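Local structure of chitin binding domain (Burkholderia pseudomallei, 3UAM) at residues 122-134 / 169-183. The protein probably binds chitin and, as a member of the AA10 family of lytic polysaccharide monooxygenases, may cleave polysaccharide chains by copper-dependent oxidation. Sequence-based numbering, arbitrary orientation.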
ATOM      1  N   MET A 122      16.723  -4.329   1.251  1.00 12.67           N
ATOM      2  CA  MET A 122      17.286  -3.756   0.025  1.00 13.31           C
ATOM      3  C   MET A 122      16.308  -2.752  -0.581  1.00 11.78           C
ATOM      4  O   MET A 122      15.812  -2.965  -1.687  1.00 11.16           O
ATOM      5  CB  MET A 122      17.619  -4.847  -1.016  1.00 15.34           C
ATOM      6  CG  MET A 122      18.365  -6.070  -0.516  1.00 17.99           C
ATOM      7  SD  MET A 122      20.074  -5.755  -0.046  1.00 23.27           S
ATOM      8  CE  MET A 122      20.496  -7.125   1.044  1.00 23.24           C
ATOM      9  N   PRO A 123      16.014  -1.664   0.158  1.00 10.71           N
ATOM     10  CA  PRO A 123      14.961  -0.748  -0.251  1.00  9.61           C
ATOM     11  C   PRO A 123      15.209  -0.098  -1.589  1.00  9.16           C
ATOM     12  O   PRO A 123      16.335   0.154  -1.971  1.00  9.39           O
ATOM     13  CB  PRO A 123      14.926   0.311   0.881  1.00  9.68           C
ATOM     14  CG  PRO A 123      16.222   0.151   1.614  1.00 10.48           C
ATOM     15  CD  PRO A 123      16.587  -1.296   1.467  1.00 11.00           C
ATOM     16  N   HIS A 124      14.131   0.124  -2.312  1.00  8.21           N
ATOM     17  CA  HIS A 124      14.169   0.782  -3.621  1.00  7.88           C
ATOM     18  C   HIS A 124      14.297   2.277  -3.520  1.00  7.60           C
ATOM     19  O   HIS A 124      13.919   2.890  -2.504  1.00  7.41           O
ATOM     20  CB  HIS A 124      12.853   0.495  -4.337  1.00  7.44           C
ATOM     21  CG  HIS A 124      12.810  -0.828  -5.038  1.00  7.63           C
ATOM     22  ND1 HIS A 124      13.576  -1.092  -6.104  1.00  8.09           N
ATOM     23  CD2 HIS A 124      12.052  -1.971  -4.793  1.00  7.63           C
ATOM     24  CE1 HIS A 124      13.313  -2.344  -6.546  1.00  8.35           C
ATOM     25  NE2 HIS A 124      12.366  -2.878  -5.745  1.00  8.06           N
ATOM     26  N   LYS A 125      14.801   2.894  -4.585  1.00  7.54           N
ATOM     27  CA  LYS A 125      14.610   4.344  -4.788  1.00  7.23           C
ATOM     28  C   LYS A 125      13.118   4.678  -4.808  1.00  6.49           C
ATOM     29  O   LYS A 125      12.380   4.113  -5.577  1.00  6.21           O
ATOM     30  CB  LYS A 125      15.236   4.787  -6.100  1.00  7.61           C
ATOM     31  CG  LYS A 125      16.747   4.737  -6.104  1.00  8.29           C
ATOM     32  CD  LYS A 125      17.324   5.172  -7.438  1.00  8.72           C
ATOM     33  CE  LYS A 125      18.850   5.147  -7.413  1.00  9.46           C
ATOM     34  NZ  LYS A 125      19.463   5.625  -8.688  1.00 10.03           N
ATOM     35  N   THR A 126      12.685   5.594  -3.960  1.00  6.16           N
ATOM     36  CA  THR A 126      11.256   5.827  -3.713  1.00  5.66           C
ATOM     37  C   THR A 126      10.767   7.185  -4.222  1.00  5.56           C
ATOM     38  O   THR A 126      11.346   8.204  -3.886  1.00  5.80           O
ATOM     39  CB  THR A 126      10.984   5.782  -2.219  1.00  5.54           C
ATOM     40  OG1 THR A 126      11.392   4.514  -1.703  1.00  5.60           O
ATOM     41  CG2 THR A 126       9.492   6.033  -1.915  1.00  5.24           C
ATOM     42  N   ARG A 127       9.686   7.203  -4.997  1.00  5.30           N
ATOM     43  CA  ARG A 127       9.069   8.472  -5.382  1.00  5.36           C
ATOM     44  C   ARG A 127       8.115   8.978  -4.316  1.00  5.27           C
ATOM     45  O   ARG A 127       8.140  10.142  -3.982  1.00  5.47           O
ATOM     46  CB  ARG A 127       8.351   8.380  -6.736  1.00  5.31           C
ATOM     47  CG  ARG A 127       7.786   9.708  -7.217  1.00  5.50           C
ATOM     48  CD  ARG A 127       8.817  10.834  -7.187  1.00  5.86           C
ATOM     49  NE  ARG A 127      10.004  10.510  -7.967  1.00  6.09           N
ATOM     50  CZ  ARG A 127      11.186  11.117  -7.854  1.00  6.46           C
ATOM     51  NH1 ARG A 127      11.376  12.064  -6.953  1.00  6.62           N
ATOM     52  NH2 ARG A 127      12.211  10.727  -8.609  1.00  6.75           N
ATOM     53  N   ARG A 128       7.279   8.095  -3.787  1.00  5.09           N
ATOM     54  CA  ARG A 128       6.288   8.483  -2.787  1.00  5.11           C
ATOM     55  C   ARG A 128       5.737   7.287  -1.991  1.00  4.95           C
ATOM     56  O   ARG A 128       5.926   6.125  -2.359  1.00  4.75           O
ATOM     57  CB  ARG A 128       5.136   9.249  -3.449  1.00  5.27           C
ATOM     58  CG  ARG A 128       4.259   8.391  -4.352  1.00  5.20           C
ATOM     59  CD  ARG A 128       3.063   9.115  -4.981  1.00  5.44           C
ATOM     60  NE  ARG A 128       3.458  10.227  -5.853  1.00  5.77           N
ATOM     61  CZ  ARG A 128       4.048  10.081  -7.039  1.00  5.92           C
ATOM     62  NH1 ARG A 128       4.351   8.871  -7.506  1.00  5.71           N
ATOM     63  NH2 ARG A 128       4.357  11.152  -7.759  1.00  6.34           N
ATOM     64  N   TRP A 129       5.074   7.618  -0.882  1.00  5.09           N
ATOM     65  CA  TRP A 129       4.187   6.733  -0.176  1.00  5.10           C
ATOM     66  C   TRP A 129       2.862   7.436  -0.142  1.00  5.23           C
ATOM     67  O   TRP A 129       2.803   8.645   0.072  1.00  5.35           O
ATOM     68  CB  TRP A 129       4.627   6.549   1.261  1.00  5.31           C
ATOM     69  CG  TRP A 129       5.939   5.876   1.468  1.00  5.54           C
ATOM     70  CD1 TRP A 129       6.177   4.547   1.807  1.00  5.62           C
ATOM     71  CD2 TRP A 129       7.253   6.495   1.407  1.00  5.92           C
ATOM     72  NE1 TRP A 129       7.524   4.317   1.966  1.00  5.84           N
ATOM     73  CE2 TRP A 129       8.222   5.441   1.739  1.00  6.09           C
ATOM     74  CE3 TRP A 129       7.711   7.779   1.154  1.00  6.21           C
ATOM     75  CZ2 TRP A 129       9.583   5.686   1.783  1.00  6.48           C
ATOM     76  CZ3 TRP A 129       9.089   8.016   1.199  1.00  6.69           C
ATOM     77  CH2 TRP A 129      10.003   6.976   1.506  1.00  6.81           C
ATOM     78  N   THR A 130       1.794   6.683  -0.350  1.00  5.26           N
ATOM     79  CA  THR A 130       0.452   7.222  -0.416  1.00  5.56           C
ATOM     80  C   THR A 130      -0.442   6.365   0.481  1.00  5.50           C
ATOM     81  O   THR A 130      -0.235   5.137   0.573  1.00  5.26           O
ATOM     82  CB  THR A 130      -0.108   7.165  -1.845  1.00  5.81           C
ATOM     83  OG1 THR A 130       0.673   8.006  -2.713  1.00  6.25           O
ATOM     84  CG2 THR A 130      -1.511   7.714  -1.838  1.00  6.31           C
ATOM     85  N   TYR A 131      -1.388   7.014   1.158  1.00  5.64           N
ATOM     86  CA  TYR A 131      -2.338   6.338   2.020  1.00  5.73           C
ATOM     87  C   TYR A 131      -3.754   6.671   1.561  1.00  6.02           C
ATOM     88  O   TYR A 131      -4.136   7.813   1.517  1.00  6.29           O
ATOM     89  CB  TYR A 131      -2.112   6.719   3.473  1.00  5.87           C
ATOM     90  CG  TYR A 131      -0.716   6.358   3.930  1.00  5.74           C
ATOM     91  CD1 TYR A 131      -0.454   5.095   4.444  1.00  5.65           C
ATOM     92  CD2 TYR A 131       0.340   7.255   3.815  1.00  5.73           C
ATOM     93  CE1 TYR A 131       0.812   4.737   4.851  1.00  5.64           C
ATOM     94  CE2 TYR A 131       1.611   6.902   4.234  1.00  5.78           C
ATOM     95  CZ  TYR A 131       1.841   5.628   4.745  1.00  5.64           C
ATOM     96  OH  TYR A 131       3.091   5.207   5.156  1.00  5.77           O
ATOM     97  N   TRP A 132      -4.509   5.635   1.240  1.00  6.09           N
ATOM     98  CA  TRP A 132      -5.871   5.731   0.725  1.00  6.51           C
ATOM     99  C   TRP A 132      -6.839   5.139   1.722  1.00  6.61           C
ATOM    100  O   TRP A 132      -6.527   4.135   2.385  1.00  6.36           O
ATOM    101  CB  TRP A 132      -5.997   4.943  -0.601  1.00  6.65           C
ATOM    102  CG  TRP A 132      -4.989   5.319  -1.665  1.00  6.77           C
ATOM    103  CD1 TRP A 132      -3.734   4.753  -1.898  1.00  6.56           C
ATOM    104  CD2 TRP A 132      -5.125   6.382  -2.681  1.00  7.15           C
ATOM    105  NE1 TRP A 132      -3.119   5.375  -2.982  1.00  6.81           N
ATOM    106  CE2 TRP A 132      -3.901   6.363  -3.473  1.00  7.04           C
ATOM    107  CE3 TRP A 132      -6.106   7.305  -2.989  1.00  7.66           C
ATOM    108  CZ2 TRP A 132      -3.681   7.264  -4.507  1.00  7.32           C
ATOM    109  CZ3 TRP A 132      -5.878   8.203  -4.033  1.00  7.94           C
ATOM    110  CH2 TRP A 132      -4.697   8.164  -4.791  1.00  7.71           C
ATOM    111  N   ILE A 133      -8.035   5.717   1.806  1.00  6.87           N
ATOM    112  CA  ILE A 133      -9.003   5.337   2.817  1.00  7.18           C
ATOM    113  C   ILE A 133     -10.351   5.076   2.122  1.00  7.63           C
ATOM    114  O   ILE A 133     -10.745   5.796   1.176  1.00  7.70           O
ATOM    115  CB  ILE A 133      -9.149   6.423   3.912  1.00  7.49           C
ATOM    116  CG1 ILE A 133     -10.043   5.945   5.056  1.00  7.89           C
ATOM    117  CG2 ILE A 133      -9.720   7.709   3.330  1.00  7.87           C
ATOM    118  CD1 ILE A 133      -9.456   4.878   5.937  1.00  7.68           C
ATOM    119  N   THR A 134     -11.034   4.040   2.605  1.00  7.86           N
ATOM    120  CA  THR A 134     -12.339   3.673   2.112  1.00  8.49           C
ATOM    121  C   THR A 134     -13.336   4.770   2.450  1.00  9.30           C
ATOM    122  O   THR A 134     -13.209   5.484   3.447  1.00  9.38           O
ATOM    123  CB  THR A 134     -12.815   2.312   2.675  1.00  8.61           C
ATOM    124  OG1 THR A 134     -12.567   2.247   4.097  1.00  8.58           O
ATOM    125  CG2 THR A 134     -12.097   1.151   1.995  1.00  8.11           C
ATOM    126  N   ALA A 169      20.889  10.811  -5.722  1.00 13.18           N
ATOM    127  CA  ALA A 169      19.731   9.910  -5.671  1.00 12.39           C
ATOM    128  C   ALA A 169      19.704   8.875  -4.518  1.00 12.13           C
ATOM    129  O   ALA A 169      18.655   8.680  -3.923  1.00 11.38           O
ATOM    130  CB  ALA A 169      19.552   9.198  -7.020  1.00 12.06           C
ATOM    131  N   ASP A 170      20.821   8.216  -4.201  1.00 12.78           N
ATOM    132  CA  ASP A 170      20.773   7.158  -3.162  1.00 12.77           C
ATOM    133  C   ASP A 170      20.347   7.730  -1.811  1.00 12.55           C
ATOM    134  O   ASP A 170      19.436   7.213  -1.187  1.00 12.04           O
ATOM    135  CB  ASP A 170      22.108   6.418  -2.989  1.00 13.74           C
ATOM    136  CG  ASP A 170      22.428   5.508  -4.153  1.00 14.19           C
ATOM    137  OD1 ASP A 170      21.611   5.432  -5.117  1.00 13.99           O
ATOM    138  OD2 ASP A 170      23.510   4.885  -4.115  1.00 14.86           O
ATOM    139  N   LYS A 171      20.984   8.818  -1.403  1.00 13.03           N
ATOM    140  CA  LYS A 171      20.657   9.510  -0.162  1.00 13.11           C
ATOM    141  C   LYS A 171      19.269  10.165  -0.156  1.00 12.56           C
ATOM    142  O   LYS A 171      18.577  10.158   0.883  1.00 12.39           O
ATOM    143  CB  LYS A 171      21.723  10.586   0.127  1.00 13.96           C
ATOM    144  N   GLU A 172      18.866  10.762  -1.286  1.00 12.43           N
ATOM    145  CA  GLU A 172      17.596  11.482  -1.354  1.00 12.10           C
ATOM    146  C   GLU A 172      16.405  10.568  -1.600  1.00 11.04           C
ATOM    147  O   GLU A 172      15.298  10.920  -1.246  1.00 11.03           O
ATOM    148  CB  GLU A 172      17.625  12.572  -2.442  1.00 12.80           C
ATOM    149  CG  GLU A 172      18.702  13.630  -2.256  1.00 14.15           C
ATOM    150  CD  GLU A 172      18.652  14.292  -0.892  1.00 15.18           C
ATOM    151  OE1 GLU A 172      19.634  14.211  -0.114  1.00 16.46           O
ATOM    152  OE2 GLU A 172      17.612  14.882  -0.574  1.00 15.94           O
ATOM    153  N   LEU A 173      16.599   9.415  -2.225  1.00 10.36           N
ATOM    154  CA  LEU A 173      15.449   8.575  -2.574  1.00  9.50           C
ATOM    155  C   LEU A 173      15.375   7.229  -1.867  1.00  9.30           C
ATOM    156  O   LEU A 173      14.300   6.621  -1.856  1.00  8.69           O
ATOM    157  CB  LEU A 173      15.349   8.363  -4.096  1.00  9.21           C
ATOM    158  CG  LEU A 173      15.254   9.655  -4.930  1.00  9.35           C
ATOM    159  CD1 LEU A 173      15.218   9.348  -6.427  1.00  9.29           C
ATOM    160  CD2 LEU A 173      14.054  10.488  -4.519  1.00  8.87           C
ATOM    161  N   ILE A 174      16.476   6.731  -1.307  1.00  9.49           N
ATOM    162  CA  ILE A 174      16.433   5.367  -0.739  1.00  9.43           C
ATOM    163  C   ILE A 174      16.346   5.393   0.787  1.00  9.39           C
ATOM    164  O   ILE A 174      17.247   5.913   1.430  1.00  9.93           O
ATOM    165  CB  ILE A 174      17.664   4.516  -1.101  1.00  9.94           C
ATOM    166  CG1 ILE A 174      17.909   4.497  -2.627  1.00 10.01           C
ATOM    167  CG2 ILE A 174      17.477   3.083  -0.562  1.00  9.94           C
ATOM    168  CD1 ILE A 174      19.245   3.855  -2.992  1.00 10.66           C
ATOM    169  N   PRO A 175      15.279   4.821   1.364  1.00  8.88           N
ATOM    170  CA  PRO A 175      15.219   4.672   2.823  1.00  9.05           C
ATOM    171  C   PRO A 175      16.472   3.998   3.373  1.00  9.80           C
ATOM    172  O   PRO A 175      16.979   3.055   2.763  1.00  9.89           O
ATOM    173  CB  PRO A 175      14.005   3.765   3.042  1.00  8.58           C
ATOM    174  CG  PRO A 175      13.150   3.964   1.836  1.00  8.09           C
ATOM    175  CD  PRO A 175      14.102   4.230   0.699  1.00  8.31           C
ATOM    176  N   GLN A 176      16.971   4.504   4.494  1.00 10.34           N
ATOM    177  CA  GLN A 176      18.129   3.933   5.179  1.00 11.14           C
ATOM    178  C   GLN A 176      17.674   3.098   6.394  1.00 11.29           C
ATOM    179  O   GLN A 176      18.496   2.501   7.118  1.00 12.17           O
ATOM    180  CB  GLN A 176      19.084   5.062   5.619  1.00 11.69           C
ATOM    181  N   GLY A 177      16.368   3.039   6.606  1.00 10.64           N
ATOM    182  CA  GLY A 177      15.798   2.298   7.722  1.00 10.68           C
ATOM    183  C   GLY A 177      14.297   2.295   7.588  1.00  9.92           C
ATOM    184  O   GLY A 177      13.763   2.678   6.545  1.00  9.37           O
ATOM    185  N   GLU A 178      13.618   1.846   8.630  1.00  9.95           N
ATOM    186  CA  GLU A 178      12.170   1.920   8.684  1.00  9.43           C
ATOM    187  C   GLU A 178      11.688   3.329   8.332  1.00  9.02           C
ATOM    188  O   GLU A 178      12.252   4.324   8.794  1.00  9.36           O
ATOM    189  CB  GLU A 178      11.666   1.567  10.089  1.00 10.00           C
ATOM    190  CG  GLU A 178      11.688   0.062  10.398  1.00 10.49           C
ATOM    191  CD  GLU A 178      11.245  -0.248  11.817  1.00 11.16           C
ATOM    192  OE1 GLU A 178      10.677   0.668  12.483  1.00 11.77           O
ATOM    193  OE2 GLU A 178      11.476  -1.382  12.283  1.00 11.73           O
ATOM    194  N   THR A 179      10.641   3.394   7.520  1.00  8.22           N
ATOM    195  CA  THR A 179       9.961   4.651   7.242  1.00  7.93           C
ATOM    196  C   THR A 179       8.786   4.803   8.218  1.00  7.92           C
ATOM    197  O   THR A 179       7.897   3.949   8.273  1.00  7.67           O
ATOM    198  CB  THR A 179       9.417   4.695   5.814  1.00  7.36           C
ATOM    199  OG1 THR A 179      10.475   4.386   4.890  1.00  7.41           O
ATOM    200  CG2 THR A 179       8.797   6.097   5.510  1.00  7.22           C
ATOM    201  N   ILE A 180       8.789   5.894   8.970  1.00  8.23           N
ATOM    202  CA  ILE A 180       7.765   6.174   9.955  1.00  8.39           C
ATOM    203  C   ILE A 180       6.940   7.405   9.557  1.00  8.30           C
ATOM    204  O   ILE A 180       7.463   8.520   9.469  1.00  8.41           O
ATOM    205  CB  ILE A 180       8.405   6.391  11.317  1.00  9.13           C
ATOM    206  CG1 ILE A 180       9.243   5.156  11.663  1.00  9.49           C
ATOM    207  CG2 ILE A 180       7.348   6.625  12.388  1.00  9.35           C
ATOM    208  CD1 ILE A 180      10.520   5.517  12.356  1.00 10.34           C
ATOM    209  N   HIS A 181       5.652   7.187   9.321  1.00  8.07           N
ATOM    210  CA  HIS A 181       4.721   8.250   8.945  1.00  8.17           C
ATOM    211  C   HIS A 181       3.691   8.387  10.010  1.00  8.83           C
ATOM    212  O   HIS A 181       3.354   7.400  10.658  1.00  8.97           O
ATOM    213  CB  HIS A 181       4.060   7.914   7.623  1.00  7.45           C
ATOM    214  CG  HIS A 181       5.015   7.958   6.444  1.00  7.07           C
ATOM    215  ND1 HIS A 181       4.963   7.075   5.431  1.00  6.57           N
ATOM    216  CD2 HIS A 181       6.060   8.837   6.148  1.00  7.23           C
ATOM    217  CE1 HIS A 181       5.913   7.383   4.522  1.00  6.50           C
ATOM    218  NE2 HIS A 181       6.593   8.449   4.967  1.00  6.90           N
ATOM    219  N   GLU A 182       3.174   9.593  10.198  1.00  9.58           N
ATOM    220  CA  GLU A 182       2.121   9.829  11.193  1.00 10.46           C
ATOM    221  C   GLU A 182       1.089  10.791  10.644  1.00 10.33           C
ATOM    222  O   GLU A 182       1.433  11.834  10.093  1.00 10.64           O
ATOM    223  CB  GLU A 182       2.698  10.390  12.509  1.00 11.94           C
ATOM    224  CG  GLU A 182       1.656  10.544  13.629  1.00 13.18           C
ATOM    225  CD  GLU A 182       2.279  10.664  15.018  1.00 14.73           C
ATOM    226  OE1 GLU A 182       3.246  11.439  15.154  1.00 15.91           O
ATOM    227  OE2 GLU A 182       1.820   9.964  15.972  1.00 15.85           O
ATOM    228  N   PHE A 183      -0.178  10.447  10.815  1.00 10.01           N
ATOM    229  CA  PHE A 183      -1.269  11.332  10.427  1.00  9.98           C
ATOM    230  C   PHE A 183      -2.523  11.026  11.240  1.00 10.04           C
ATOM    231  O   PHE A 183      -2.569  10.041  11.971  1.00  9.89           O
ATOM    232  CB  PHE A 183      -1.553  11.197   8.926  1.00  9.44           C
ATOM    233  CG  PHE A 183      -1.598   9.779   8.428  1.00  8.81           C
ATOM    234  CD1 PHE A 183      -2.746   9.030   8.536  1.00  8.85           C
ATOM    235  CD2 PHE A 183      -0.494   9.216   7.785  1.00  8.40           C
ATOM    236  CE1 PHE A 183      -2.795   7.734   8.045  1.00  8.43           C
ATOM    237  CE2 PHE A 183      -0.530   7.911   7.303  1.00  7.96           C
ATOM    238  CZ  PHE A 183      -1.684   7.171   7.433  1.00  7.96           C
TER
HETATM  239  O   HOH W   1      22.014   5.829  -7.811  1.00 14.39           O
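W129 and Y131 meet T179, H181 and F183 in a buried, face-to-face packing of two beta sheets. Strand 128-133 belongs to the mixed sheet and strand 179-183 to the edge of the three-stranded antiparallel sheet. Their axes are 10.4 Å apart and cross at -39°, as in the immunoglobulin-like beta sandwich of this family. The four rings form an aromatic cluster. H181 stands edge-on to the five-membered ring of W129, planes at 74°, with CE1 3.4 Å from W129 CG. T179 lies over the same indole face; its CG2 makes a CH-pi contact with the six-membered ring. T126 CG2 touches the opposite face, offset toward the rim. The CG of P175 meets the indole at its edge. H181 ND1 and Y131 OH share a hydrogen bond of 2.7 Å, with ND1 lying near the plane of the phenol ring. F183 places CE2 over the centre of the Y131 ring, its own ring inclined at 51°. I116 of strand 113-121 touches both Y131 and F183.

Before the corner at R127, residues 122-126 run against helix 169-173 and the turn after it. T126 N gives a hydrogen bond of 2.8 Å to L173 O, at the helix C-terminal end. T126 OG1 donates a hydrogen bond to H124 O and is also hydrogen-bonded to W198 NE1. P123 packs on I174 and P175. K125, extended beyond CG, crosses I174 obliquely, its CG 3.7 Å from I174 CG1, and carries NZ toward D170. K125 NZ and D170 OD1 stay 4.2 Å apart, beyond a salt bridge, and one water joins them; Y164 O also binds NZ.

The interior is thus mainly aromatic and apolar, but H181 ND1 is paired with a hydroxyl. That bond, with the edge-on packing against W129, restricts rotation of the imidazole and satisfies a polar atom between the sheets.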